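Local coordinates for protein maltose operon transcriptional repressor (Staphylococcus aureus subsp. aureus Mu50, PDB 3HCW) that probably represses transcription of the maltose operon, the deposited C-terminal fragment having the periplasmic-binding-protein-like fold that serves as effector-sensing domain in LacI-type repressors, at residues E144-R149 against I197-M202; D70-L75 against Q85-E90; R186-N191 against P219-T224; F227-L232 against K280-T285. All coordinates share one frame; numbering follows the deposited sequence. Where two conformers were deposited one is given.

Contact 1 of 4, residues E144-R149 against I197-M202; sequences EVSKDR and ISLDAM. With GOL (glycerol), chain D.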
loop_
_atom_site.group_PDB
_atom_site.type_symbol
_atom_site.label_atom_id
_atom_site.label_comp_id
_atom_site.label_asym_id
_atom_site.label_seq_id
_atom_site.Cartn_x
_atom_site.Cartn_y
_atom_site.Cartn_z
ATOM N N GLU A 144 19.465 -3.431 -11.085
ATOM C CA GLU A 144 20.221 -2.241 -11.441
ATOM C C GLU A 144 19.903 -1.029 -10.559
ATOM O O GLU A 144 20.760 -0.191 -10.352
ATOM C CB GLU A 144 20.046 -1.920 -12.929
ATOM C CG GLU A 144 21.160 -2.473 -13.836
ATOM C CD GLU A 144 21.409 -3.977 -13.677
ATOM O OE1 GLU A 144 20.439 -4.766 -13.668
ATOM O OE2 GLU A 144 22.588 -4.372 -13.572
ATOM N N VAL A 145 18.684 -0.960 -10.022
ATOM C CA VAL A 145 18.282 0.125 -9.121
ATOM C C VAL A 145 19.124 0.064 -7.829
ATOM O O VAL A 145 19.641 1.085 -7.349
ATOM C CB VAL A 145 16.724 0.126 -8.867
ATOM C CG1 VAL A 145 16.186 -1.285 -8.730
ATOM C CG2 VAL A 145 16.347 0.953 -7.637
ATOM N N SER A 146 19.288 -1.156 -7.322
ATOM C CA SER A 146 20.162 -1.461 -6.205
ATOM C C SER A 146 21.607 -1.045 -6.490
ATOM O O SER A 146 22.195 -0.305 -5.695
ATOM C CB SER A 146 20.054 -2.955 -5.849
ATOM O OG SER A 146 20.881 -3.297 -4.754
ATOM N N LYS A 147 22.150 -1.470 -7.637
ATOM C CA LYS A 147 23.521 -1.113 -8.036
ATOM C C LYS A 147 23.727 0.402 -8.145
ATOM O O LYS A 147 24.743 0.930 -7.699
ATOM C CB LYS A 147 23.902 -1.758 -9.376
ATOM C CG LYS A 147 24.055 -3.274 -9.371
ATOM C CD LYS A 147 24.439 -3.739 -10.782
ATOM C CE LYS A 147 24.980 -5.164 -10.811
ATOM N NZ LYS A 147 23.912 -6.185 -10.652
ATOM N N ASP A 148 22.769 1.081 -8.768
ATOM C CA ASP A 148 22.813 2.539 -8.923
ATOM C C ASP A 148 22.762 3.303 -7.594
ATOM O O ASP A 148 23.513 4.240 -7.405
ATOM C CB ASP A 148 21.662 3.010 -9.798
ATOM C CG ASP A 148 21.884 2.738 -11.259
ATOM O OD1 ASP A 148 21.047 3.204 -12.065
ATOM O OD2 ASP A 148 22.886 2.072 -11.601
ATOM N N ARG A 149 21.873 2.886 -6.691
ATOM C CA ARG A 149 21.713 3.550 -5.392
ATOM C C ARG A 149 22.881 3.266 -4.441
ATOM O O ARG A 149 23.312 4.160 -3.714
ATOM C CB ARG A 149 20.346 3.235 -4.758
ATOM C CG ARG A 149 19.169 3.870 -5.527
ATOM C CD ARG A 149 17.807 3.550 -4.915
ATOM N NE ARG A 149 16.715 3.995 -5.786
ATOM C CZ ARG A 149 15.442 3.606 -5.685
ATOM N NH1 ARG A 149 15.067 2.746 -4.748
ATOM N NH2 ARG A 149 14.539 4.061 -6.548
ATOM N N ILE A 197 20.476 4.030 5.716
ATOM C CA ILE A 197 19.731 4.234 4.481
ATOM C C ILE A 197 19.296 2.896 3.884
ATOM O O ILE A 197 20.110 1.979 3.740
ATOM C CB ILE A 197 20.526 5.092 3.454
ATOM C CG1 ILE A 197 20.643 6.537 3.953
ATOM C CG2 ILE A 197 19.836 5.086 2.080
ATOM C CD1 ILE A 197 21.777 7.359 3.309
ATOM N N SER A 198 18.001 2.782 3.574
ATOM C CA SER A 198 17.462 1.589 2.923
ATOM C C SER A 198 17.149 1.864 1.470
ATOM O O SER A 198 16.706 2.957 1.112
ATOM C CB SER A 198 16.178 1.103 3.608
ATOM O OG SER A 198 16.375 0.885 4.993
ATOM N N LEU A 199 17.359 0.830 0.666
ATOM C CA LEU A 199 17.029 0.775 -0.755
ATOM C C LEU A 199 15.625 1.271 -1.152
ATOM O O LEU A 199 15.468 1.935 -2.172
ATOM C CB LEU A 199 17.195 -0.678 -1.228
ATOM C CG LEU A 199 16.945 -0.936 -2.717
ATOM C CD1 LEU A 199 18.030 -0.261 -3.533
ATOM C CD2 LEU A 199 16.887 -2.424 -3.018
ATOM N N ASP A 200 14.621 0.936 -0.345
ATOM C CA ASP A 200 13.222 1.101 -0.705
ATOM C C ASP A 200 12.394 1.130 0.570
ATOM O O ASP A 200 12.749 0.492 1.551
ATOM C CB ASP A 200 12.777 -0.079 -1.594
ATOM C CG ASP A 200 11.279 -0.094 -1.846
ATOM O OD1 ASP A 200 10.789 0.843 -2.507
ATOM O OD2 ASP A 200 10.593 -1.032 -1.374
ATOM N N ALA A 201 11.285 1.864 0.535
ATOM C CA ALA A 201 10.420 2.093 1.690
ATOM C C ALA A 201 9.817 0.831 2.329
ATOM O O ALA A 201 9.670 0.775 3.540
ATOM C CB ALA A 201 9.307 3.057 1.296
ATOM N N MET A 202 9.472 -0.170 1.519
ATOM C CA MET A 202 8.875 -1.414 2.031
ATOM C C MET A 202 9.869 -2.190 2.893
ATOM O O MET A 202 9.529 -2.629 3.994
ATOM C CB MET A 202 8.332 -2.272 0.874
ATOM C CG MET A 202 7.205 -3.240 1.266
ATOM S SD MET A 202 5.828 -2.529 2.225
ATOM C CE MET A 202 5.253 -1.251 1.116
HETATM C C1 GOL D . 10.646 -0.959 -5.523
HETATM O O1 GOL D . 10.913 -2.326 -5.302
HETATM C C2 GOL D . 11.869 -0.320 -6.169
HETATM O O2 GOL D . 12.062 -0.868 -7.452
HETATM C C3 GOL D . 11.678 1.189 -6.266
HETATM O O3 GOL D . 12.181 1.773 -5.085
#

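Contact 2 of 4, residues D70-L75 against Q85-E90; sequences DAFILL and QMLIDE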
loop_
_atom_site.group_PDB
_atom_site.type_symbol
_atom_site.label_atom_id
_atom_site.label_comp_id
_atom_site.label_asym_id
_atom_site.label_seq_id
_atom_site.Cartn_x
_atom_site.Cartn_y
_atom_site.Cartn_z
ATOM N N ASP A 70 -0.700 -5.914 -27.847
ATOM C CA ASP A 70 -0.009 -5.242 -28.949
ATOM C C ASP A 70 1.438 -4.950 -28.577
ATOM O O ASP A 70 2.319 -4.941 -29.434
ATOM C CB ASP A 70 -0.745 -3.950 -29.345
ATOM C CG ASP A 70 -2.159 -4.213 -29.874
ATOM O OD1 ASP A 70 -2.909 -3.238 -30.099
ATOM O OD2 ASP A 70 -2.520 -5.396 -30.066
ATOM N N ALA A 71 1.674 -4.729 -27.286
ATOM C CA ALA A 71 2.993 -4.342 -26.797
ATOM C C ALA A 71 3.149 -4.573 -25.301
ATOM O O ALA A 71 2.189 -4.918 -24.599
ATOM C CB ALA A 71 3.264 -2.891 -27.132
ATOM N N PHE A 72 4.372 -4.368 -24.821
ATOM C CA PHE A 72 4.711 -4.627 -23.431
ATOM C C PHE A 72 5.405 -3.452 -22.778
ATOM O O PHE A 72 5.998 -2.615 -23.445
ATOM C CB PHE A 72 5.613 -5.849 -23.336
ATOM C CG PHE A 72 4.886 -7.142 -23.464
ATOM C CD1 PHE A 72 4.351 -7.752 -22.343
ATOM C CD2 PHE A 72 4.725 -7.747 -24.706
ATOM C CE1 PHE A 72 3.673 -8.970 -22.438
ATOM C CE2 PHE A 72 4.055 -8.959 -24.816
ATOM C CZ PHE A 72 3.531 -9.579 -23.675
ATOM N N ILE A 73 5.313 -3.393 -21.462
ATOM C CA ILE A 73 6.122 -2.476 -20.679
ATOM C C ILE A 73 6.733 -3.336 -19.580
ATOM O O ILE A 73 6.001 -3.843 -18.725
ATOM C CB ILE A 73 5.273 -1.323 -20.069
ATOM C CG1 ILE A 73 4.614 -0.465 -21.163
ATOM C CG2 ILE A 73 6.120 -0.449 -19.159
ATOM C CD1 ILE A 73 3.782 0.690 -20.619
ATOM N N LEU A 74 8.053 -3.549 -19.636
ATOM C CA LEU A 74 8.772 -4.253 -18.560
ATOM C C LEU A 74 8.960 -3.304 -17.389
ATOM O O LEU A 74 9.591 -2.257 -17.533
ATOM C CB LEU A 74 10.143 -4.746 -19.018
ATOM C CG LEU A 74 10.252 -5.689 -20.217
ATOM C CD1 LEU A 74 11.682 -6.120 -20.396
ATOM C CD2 LEU A 74 9.390 -6.890 -20.013
ATOM N N LEU A 75 8.418 -3.671 -16.231
ATOM C CA LEU A 75 8.446 -2.807 -15.051
ATOM C C LEU A 75 9.698 -2.976 -14.178
ATOM O O LEU A 75 9.686 -2.621 -13.001
ATOM C CB LEU A 75 7.214 -3.025 -14.181
ATOM C CG LEU A 75 5.779 -2.581 -14.491
ATOM C CD1 LEU A 75 5.267 -1.781 -13.302
ATOM C CD2 LEU A 75 5.640 -1.769 -15.721
ATOM N N GLN A 85 14.851 -10.752 -23.460
ATOM C CA GLN A 85 15.335 -11.515 -24.621
ATOM C C GLN A 85 14.212 -12.159 -25.437
ATOM O O GLN A 85 14.297 -12.227 -26.665
ATOM C CB GLN A 85 16.347 -12.588 -24.202
ATOM C CG GLN A 85 17.801 -12.206 -24.460
ATOM C CD GLN A 85 18.074 -11.832 -25.914
ATOM O OE1 GLN A 85 18.576 -10.742 -26.201
ATOM N NE2 GLN A 85 17.741 -12.733 -26.838
ATOM N N MET A 86 13.173 -12.624 -24.742
ATOM C CA MET A 86 11.979 -13.207 -25.366
ATOM C C MET A 86 11.307 -12.202 -26.306
ATOM O O MET A 86 11.100 -12.505 -27.481
ATOM C CB MET A 86 11.006 -13.701 -24.281
ATOM C CG MET A 86 9.727 -14.394 -24.771
ATOM S SD MET A 86 8.778 -14.996 -23.357
ATOM C CE MET A 86 9.682 -16.501 -23.018
ATOM N N LEU A 87 11.018 -11.003 -25.798
ATOM C CA LEU A 87 10.397 -9.931 -26.593
ATOM C C LEU A 87 11.279 -9.440 -27.739
ATOM O O LEU A 87 10.771 -8.923 -28.734
ATOM C CB LEU A 87 10.022 -8.740 -25.711
ATOM C CG LEU A 87 9.289 -8.944 -24.386
ATOM C CD1 LEU A 87 9.208 -7.624 -23.655
ATOM C CD2 LEU A 87 7.906 -9.545 -24.565
ATOM N N ILE A 88 12.593 -9.593 -27.585
ATOM C CA ILE A 88 13.547 -9.270 -28.647
ATOM C C ILE A 88 13.538 -10.357 -29.726
ATOM O O ILE A 88 13.474 -10.046 -30.923
ATOM C CB ILE A 88 14.972 -9.005 -28.076
ATOM C CG1 ILE A 88 15.010 -7.624 -27.406
ATOM C CG2 ILE A 88 16.050 -9.091 -29.171
ATOM C CD1 ILE A 88 16.154 -7.419 -26.432
ATOM N N ASP A 89 13.573 -11.619 -29.292
ATOM C CA ASP A 89 13.499 -12.779 -30.196
ATOM C C ASP A 89 12.206 -12.807 -31.013
ATOM O O ASP A 89 12.228 -13.064 -32.220
ATOM C CB ASP A 89 13.625 -14.093 -29.411
ATOM C CG ASP A 89 15.040 -14.356 -28.918
ATOM O OD1 ASP A 89 15.188 -14.851 -27.777
ATOM O OD2 ASP A 89 16.003 -14.072 -29.666
ATOM N N GLU A 90 11.088 -12.517 -30.349
ATOM C CA GLU A 90 9.768 -12.659 -30.956
ATOM C C GLU A 90 9.179 -11.328 -31.436
ATOM O O GLU A 90 7.958 -11.189 -31.565
ATOM C CB GLU A 90 8.827 -13.403 -30.006
ATOM C CG GLU A 90 9.475 -14.642 -29.387
ATOM C CD GLU A 90 8.632 -15.895 -29.499
ATOM O OE1 GLU A 90 9.223 -16.989 -29.629
ATOM O OE2 GLU A 90 7.386 -15.795 -29.457
#

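Contact 3 of 4, residues R186-N191 against P219-T224; sequences RLKDPN and PKDVMT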
loop_
_atom_site.group_PDB
_atom_site.type_symbol
_atom_site.label_atom_id
_atom_site.label_comp_id
_atom_site.label_asym_id
_atom_site.label_seq_id
_atom_site.Cartn_x
_atom_site.Cartn_y
_atom_site.Cartn_z
ATOM N N ARG A 186 27.119 -0.343 18.879
ATOM C CA ARG A 186 27.604 0.853 18.182
ATOM C C ARG A 186 26.462 1.839 17.900
ATOM O O ARG A 186 26.635 3.058 18.023
ATOM C CB ARG A 186 28.361 0.489 16.900
ATOM C CG ARG A 186 29.215 1.641 16.351
ATOM C CD ARG A 186 30.479 1.135 15.680
ATOM N NE ARG A 186 31.379 2.211 15.254
ATOM C CZ ARG A 186 32.285 2.801 16.030
ATOM N NH1 ARG A 186 33.052 3.759 15.524
ATOM N NH2 ARG A 186 32.430 2.445 17.307
ATOM N N LEU A 187 25.290 1.296 17.565
ATOM C CA LEU A 187 24.089 2.088 17.319
ATOM C C LEU A 187 23.624 2.842 18.566
ATOM O O LEU A 187 22.873 3.811 18.465
ATOM C CB LEU A 187 22.951 1.212 16.760
ATOM C CG LEU A 187 23.128 0.617 15.348
ATOM C CD1 LEU A 187 21.897 -0.155 14.904
ATOM C CD2 LEU A 187 23.482 1.645 14.281
ATOM N N LYS A 188 24.095 2.405 19.734
ATOM C CA LYS A 188 23.747 3.010 21.015
ATOM C C LYS A 188 24.876 3.888 21.574
ATOM O O LYS A 188 24.723 4.515 22.621
ATOM C CB LYS A 188 23.382 1.913 22.019
ATOM C CG LYS A 188 22.141 2.203 22.843
ATOM C CD LYS A 188 20.872 1.806 22.099
ATOM C CE LYS A 188 19.658 1.862 23.016
ATOM N NZ LYS A 188 19.161 3.250 23.228
ATOM N N ASP A 189 26.011 3.914 20.878
ATOM C CA ASP A 189 27.138 4.749 21.279
ATOM C C ASP A 189 26.859 6.222 20.964
ATOM O O ASP A 189 26.685 6.582 19.799
ATOM C CB ASP A 189 28.427 4.297 20.588
ATOM C CG ASP A 189 29.680 4.787 21.306
ATOM O OD1 ASP A 189 30.530 3.942 21.648
ATOM O OD2 ASP A 189 29.822 6.007 21.535
ATOM N N PRO A 190 26.828 7.077 22.004
ATOM C CA PRO A 190 26.506 8.502 21.864
ATOM C C PRO A 190 27.601 9.323 21.186
ATOM O O PRO A 190 27.316 10.390 20.638
ATOM C CB PRO A 190 26.325 8.967 23.313
ATOM C CG PRO A 190 26.266 7.720 24.146
ATOM C CD PRO A 190 27.091 6.724 23.408
ATOM N N ASN A 191 28.835 8.828 21.224
ATOM C CA ASN A 191 29.964 9.461 20.535
ATOM C C ASN A 191 30.004 9.248 19.018
ATOM O O ASN A 191 30.702 9.978 18.311
ATOM C CB ASN A 191 31.300 9.003 21.148
ATOM C CG ASN A 191 32.012 10.109 21.916
ATOM O OD1 ASN A 191 32.074 11.258 21.471
ATOM N ND2 ASN A 191 32.572 9.758 23.067
ATOM N N PRO A 219 15.384 10.284 15.615
ATOM C CA PRO A 219 16.782 10.413 15.168
ATOM C C PRO A 219 17.877 10.336 16.244
ATOM O O PRO A 219 19.063 10.327 15.884
ATOM C CB PRO A 219 16.800 11.811 14.543
ATOM C CG PRO A 219 15.833 12.571 15.380
ATOM C CD PRO A 219 14.717 11.603 15.673
ATOM N N LYS A 220 17.495 10.289 17.526
ATOM C CA LYS A 220 18.457 10.316 18.656
ATOM C C LYS A 220 19.649 9.326 18.590
ATOM O O LYS A 220 20.811 9.733 18.699
ATOM C CB LYS A 220 17.735 10.157 19.991
ATOM C CG LYS A 220 18.657 10.294 21.196
ATOM C CD LYS A 220 17.988 9.836 22.473
ATOM C CE LYS A 220 18.907 10.058 23.669
ATOM N NZ LYS A 220 18.291 9.591 24.938
ATOM N N ASP A 221 19.379 8.042 18.415
ATOM C CA ASP A 221 20.494 7.088 18.344
ATOM C C ASP A 221 21.036 7.056 16.925
ATOM O O ASP A 221 22.239 7.136 16.723
ATOM C CB ASP A 221 20.086 5.686 18.806
ATOM C CG ASP A 221 19.847 5.604 20.303
ATOM O OD1 ASP A 221 20.686 6.108 21.077
ATOM O OD2 ASP A 221 18.826 5.004 20.706
ATOM N N VAL A 222 20.127 6.942 15.952
ATOM C CA VAL A 222 20.492 6.913 14.536
ATOM C C VAL A 222 19.487 7.678 13.694
ATOM O O VAL A 222 18.305 7.741 14.016
ATOM C CB VAL A 222 20.613 5.463 13.943
ATOM C CG1 VAL A 222 21.805 4.743 14.501
ATOM C CG2 VAL A 222 19.323 4.655 14.136
ATOM N N MET A 223 19.974 8.271 12.611
ATOM C CA MET A 223 19.121 8.926 11.631
ATOM C C MET A 223 18.769 7.910 10.531
ATOM O O MET A 223 19.554 7.001 10.214
ATOM C CB MET A 223 19.820 10.158 11.026
ATOM C CG MET A 223 20.004 11.395 11.976
ATOM S SD MET A 223 20.757 12.860 11.161
ATOM C CE MET A 223 21.838 12.105 9.975
ATOM N N THR A 224 17.579 8.035 9.962
ATOM C CA THR A 224 17.149 7.081 8.938
ATOM C C THR A 224 16.554 7.799 7.751
ATOM O O THR A 224 16.025 8.911 7.887
ATOM C CB THR A 224 16.148 5.998 9.471
ATOM O OG1 THR A 224 14.956 6.621 9.949
ATOM C CG2 THR A 224 16.768 5.173 10.606
#

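Contact 4 of 4, residues F227-L232 against K280-T285; sequences FNDSYL and KIRKST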
loop_
_atom_site.group_PDB
_atom_site.type_symbol
_atom_site.label_atom_id
_atom_site.label_comp_id
_atom_site.label_asym_id
_atom_site.label_seq_id
_atom_site.Cartn_x
_atom_site.Cartn_y
_atom_site.Cartn_z
ATOM N N PHE A 227 14.146 5.424 -0.003
ATOM C CA PHE A 227 13.680 5.826 -1.328
ATOM C C PHE A 227 12.218 5.465 -1.534
ATOM O O PHE A 227 11.704 4.567 -0.867
ATOM C CB PHE A 227 14.512 5.165 -2.429
ATOM C CG PHE A 227 15.966 5.516 -2.388
ATOM C CD1 PHE A 227 16.485 6.496 -3.237
ATOM C CD2 PHE A 227 16.827 4.850 -1.516
ATOM C CE1 PHE A 227 17.840 6.797 -3.197
ATOM C CE2 PHE A 227 18.169 5.137 -1.481
ATOM C CZ PHE A 227 18.676 6.103 -2.312
ATOM N N ASN A 228 11.634 6.058 -2.527
ATOM C CA ASN A 228 10.232 6.138 -2.608
ATOM C C ASN A 228 9.157 6.601 -1.784
ATOM O O ASN A 228 8.378 5.859 -1.287
ATOM C CB ASN A 228 9.666 5.415 -3.800
ATOM C CG ASN A 228 9.329 4.040 -3.488
ATOM O OD1 ASN A 228 8.182 3.613 -3.609
ATOM N ND2 ASN A 228 10.326 3.307 -3.076
ATOM N N ASP A 229 9.121 7.898 -1.686
ATOM C CA ASP A 229 8.171 8.573 -0.808
ATOM C C ASP A 229 6.738 8.234 -1.175
ATOM O O ASP A 229 6.364 8.275 -2.340
ATOM C CB ASP A 229 8.347 10.090 -0.885
ATOM C CG ASP A 229 7.546 10.823 0.176
ATOM O OD1 ASP A 229 7.485 10.327 1.318
ATOM O OD2 ASP A 229 6.974 11.894 -0.125
ATOM N N SER A 230 5.965 7.865 -0.163
ATOM C CA SER A 230 4.528 7.736 -0.274
ATOM C C SER A 230 3.951 8.143 1.073
ATOM O O SER A 230 4.673 8.625 1.954
ATOM C CB SER A 230 4.145 6.287 -0.587
ATOM O OG SER A 230 4.409 5.448 0.530
ATOM N N TYR A 231 2.656 7.903 1.232
ATOM C CA TYR A 231 1.952 8.121 2.480
ATOM C C TYR A 231 2.553 7.302 3.620
ATOM O O TYR A 231 2.504 7.724 4.772
ATOM C CB TYR A 231 0.453 7.817 2.303
ATOM C CG TYR A 231 -0.411 8.248 3.469
ATOM C CD1 TYR A 231 -0.497 9.596 3.850
ATOM C CD2 TYR A 231 -1.148 7.315 4.188
ATOM C CE1 TYR A 231 -1.292 9.994 4.929
ATOM C CE2 TYR A 231 -1.950 7.699 5.265
ATOM C CZ TYR A 231 -2.017 9.031 5.634
ATOM O OH TYR A 231 -2.809 9.386 6.705
ATOM N N LEU A 232 3.164 6.166 3.284
ATOM C CA LEU A 232 3.694 5.226 4.280
ATOM C C LEU A 232 4.965 5.679 4.982
ATOM O O LEU A 232 5.153 5.380 6.155
ATOM C CB LEU A 232 3.896 3.841 3.661
ATOM C CG LEU A 232 2.613 3.134 3.210
ATOM C CD1 LEU A 232 2.945 1.835 2.499
ATOM C CD2 LEU A 232 1.664 2.889 4.390
ATOM N N LYS A 280 12.510 14.834 0.185
ATOM C CA LYS A 280 11.525 15.310 1.157
ATOM C C LYS A 280 12.111 15.083 2.551
ATOM O O LYS A 280 12.214 13.936 3.003
ATOM C CB LYS A 280 10.202 14.530 1.041
ATOM C CG LYS A 280 9.516 14.530 -0.328
ATOM C CD LYS A 280 8.506 15.671 -0.451
ATOM C CE LYS A 280 7.485 15.414 -1.555
ATOM N NZ LYS A 280 8.110 15.314 -2.907
ATOM N N ILE A 281 12.496 16.169 3.226
ATOM C CA ILE A 281 13.102 16.101 4.560
ATOM C C ILE A 281 12.036 15.979 5.635
ATOM O O ILE A 281 11.086 16.766 5.675
ATOM C CB ILE A 281 13.989 17.326 4.842
ATOM C CG1 ILE A 281 15.048 17.462 3.736
ATOM C CG2 ILE A 281 14.639 17.224 6.236
ATOM C CD1 ILE A 281 15.790 18.809 3.719
ATOM N N ARG A 282 12.176 14.969 6.489
ATOM C CA ARG A 282 11.229 14.757 7.584
ATOM C C ARG A 282 11.987 14.572 8.905
ATOM O O ARG A 282 13.193 14.806 8.964
ATOM C CB ARG A 282 10.295 13.573 7.276
ATOM C CG ARG A 282 9.407 13.768 6.037
ATOM C CD ARG A 282 8.107 12.965 6.108
ATOM N NE ARG A 282 7.291 13.182 4.905
ATOM C CZ ARG A 282 7.440 12.502 3.765
ATOM N NH1 ARG A 282 8.357 11.538 3.669
ATOM N NH2 ARG A 282 6.678 12.785 2.719
ATOM N N LYS A 283 11.286 14.136 9.951
ATOM C CA LYS A 283 11.846 14.044 11.307
ATOM C C LYS A 283 13.065 13.099 11.435
ATOM O O LYS A 283 13.984 13.372 12.212
ATOM C CB LYS A 283 10.721 13.679 12.303
ATOM C CG LYS A 283 11.154 13.150 13.687
ATOM C CD LYS A 283 11.763 14.231 14.597
ATOM C CE LYS A 283 10.702 15.012 15.353
ATOM N NZ LYS A 283 11.302 16.110 16.162
ATOM N N SER A 284 13.106 12.038 10.628
ATOM C CA SER A 284 14.119 10.995 10.795
ATOM C C SER A 284 15.551 11.413 10.451
ATOM O O SER A 284 16.486 10.697 10.768
ATOM C CB SER A 284 13.734 9.743 10.020
ATOM O OG SER A 284 13.853 9.957 8.631
ATOM N N THR A 285 15.721 12.557 9.795
ATOM C CA THR A 285 17.051 13.159 9.655
ATOM C C THR A 285 17.149 14.550 10.288
ATOM O O THR A 285 18.057 15.308 9.974
ATOM C CB THR A 285 17.512 13.263 8.183
ATOM O OG1 THR A 285 16.555 14.018 7.425
ATOM C CG2 THR A 285 17.715 11.880 7.561
#

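Contact 1 of 4, residues E144-R149 against I197-M202
The first turn and a half of helix 144-159 lies against the chain where strand 194-198 ends and turns into helix 201-213, with CA of S146 and CA of L199 as the nearest backbone pair, 6.7 Å apart. In the short link between strand and helix, D200 takes the N-cap position: its OD2 accepts from M202 N, which sits well above the carboxylate plane.

L199 does most of the touching. Its CG lies anti to the backbone N (chi1 -178°), and CD1 is carried onto the helix, reaching S146 CA at 3.6 Å and the aliphatic part of R149 at CD (4.1 Å). The R149 chain, extended from CG to NE, crosses L199 at about a right angle and continues to the backbone beyond it, where NH1 gives L199 O a short but strongly bent, weak bond (2.7 Å, 127°). The same nitrogen donates far more directly to glycerol O3 (3.1 Å, 165°), and O3 in turn donates a hydrogen bond to D200 OD1. V145 CG2 lies over the centre of one guanidinium face, 3.4 Å above it. The glycerol, probably from the crystallisation liquor, may mark the effector cleft expected in this family.

N115 OD1, from helix 115-129, takes the bond from R149 NE, F227 of strand 222-227 packs on R149, and S146 OG pairs with T138 OG1 on strand 133-139, which L199 also touches.

Contact 2 of 4, residues D70-L75 against Q85-E90
One face of the F72 ring is met by a methyl of L87: CD2 stands 3.6 Å above the plane, displaced toward the rim on the side of ring atoms CD2 and CE2. The distance from L87 CD2 to the centroid of the F72 ring is 4.0 Å, 25° off the normal, a CH-pi contact over the face. The nearest ring atom is F72 CD2, 3.7 Å from L87 CD2.

The other branch of L87 serves a second partner. CG stands anti to the carbonyl carbon (chi1 -47°), and the fork opens toward the strand, CD2 going to the ring while CD1 meets L74 CD2 tip to tip at 3.7 Å. L87 CD1 also comes within 4.0 Å of F72 CB, so this one leucine spans both residues of strand 71-74 that face the helix. I73, between them, points to the other side of the sheet, where helix 247-263 lies.

This is the strand-to-helix half of the beta-alpha-beta unit 71-74, 82-89, 94-97, with F94 on the last strand touching both F72 and L87. Between the two segments the contact is entirely apolar: it depends on the fit of methyls and ring, and involves neither charge nor directional polar bonding.

Contact 3 of 4, residues R186-N191 against P219-T224
K188 and D221 meet at a slant, the lysine arching over from the far side. Its CB points away from the 219-224 segment, yet in the conformer described bends at chi2 (84°) and chi4 (78°) fold the chain back and bring NZ to D221 OD2 at 3.1 Å. This salt bridge is also a hydrogen bond; NZ arrives on the syn side of the oxygen, 33° out of the carboxylate plane, while OD1 stays at 3.9 Å from K188 NZ. The grip is therefore one-sided, and since K188 was modelled in two conformers it may not be kept in the other. D221 OD2 also accepts from the backbone N of E217, its stronger polar partner, which helps to set the carboxylate, and K188 NZ has additional weak partners in N215 O and the carboxylate of E217.

D221 itself faces the other segment, and its CB packs on the carbonyl of the residue before the lysine, 3.4 Å from L187 O. Next to this polar pair, on the buried side, L187 and V222 also meet at a slant, touching through one methyl each: in the V222 conformer described, one of two, L187 CD2 and V222 CG1 are 3.5 Å apart.

Just after the helix end an Asx turn follows, D189 OD2 accepting from N191 N at its anti lone pair (3.0 Å).

The contact thus joins the C-terminal end of helix 173-187 to the approach of strand 222-227. Strand 194-198 lies alongside, its Q194 touched by both L187 and V222, and its I196 by V222; I216, from the loop after helix 201-213, also packs on L187.

Contact 4 of 4, residues F227-L232 against K280-T285
Charge carries most of this contact. R282 grips D229 end-on with both terminal nitrogens: NH2 donates to OD2 of D229 at 3.0 Å with a fairly straight bond (160°), and NH1 of R282 to OD1 of D229 at 2.8 Å. OD1 also accepts a more bent bond from R282 NH2, 2.9 Å long, so it is met by N-H groups from both arginine nitrogens. All three bonds run close to the guanidinium plane, but the carboxylate is turned 36° against it, and NH1 approaches OD1 from above the carboxylate plane. D229 presents its oxygens by having CG anti to the backbone N (chi1 -170°), and T233 OG1 adds another hydrogen bond to OD1. R282 NH1 is shared with the backbone O of Q240.

The van der Waals part belongs to K280. Its chain crosses D229 at about a right angle, with K280 CG 3.7 Å from D229 OD2, and its CB lies over the rim of one R282 guanidinium face. K280 NZ remains 4.6 Å from D229 OD2 and forms its salt bridges with E278 and D244 instead.

Within the first segment, S230 OG accepts from L232 N as N-cap of helix 231-234.

Strand 241-244 runs between the two segments, pairing through I243 with D229 and through C242 with K280, while both D229 and R282 touch C242. Y231 and L232 pack against N171 and L232, respectively, of the second subunit.

Along the chain contact 2 comes first and is complete before the others begin; contacts 1 and 3 then interleave, and contact 4 follows. Contact 2 lies alone in the part of the fold built round strand 71-74, its centre about 47 Å from that of contact 3, on the other side of the chain's centre. The other three belong to the periplasmic-binding-protein-like region of the sequence. Contacts 1 and 3 use the adjacent strands 194-198 and 222-227, with centres about 22 Å apart, and contact 4 touches both, through probable hydrogen bonds of D200 with N228, in the conformer described, and of T224 with S284. Packing near the glycerol is thus continuous with the C-terminal segment and, through 227-232, with the subunit interface.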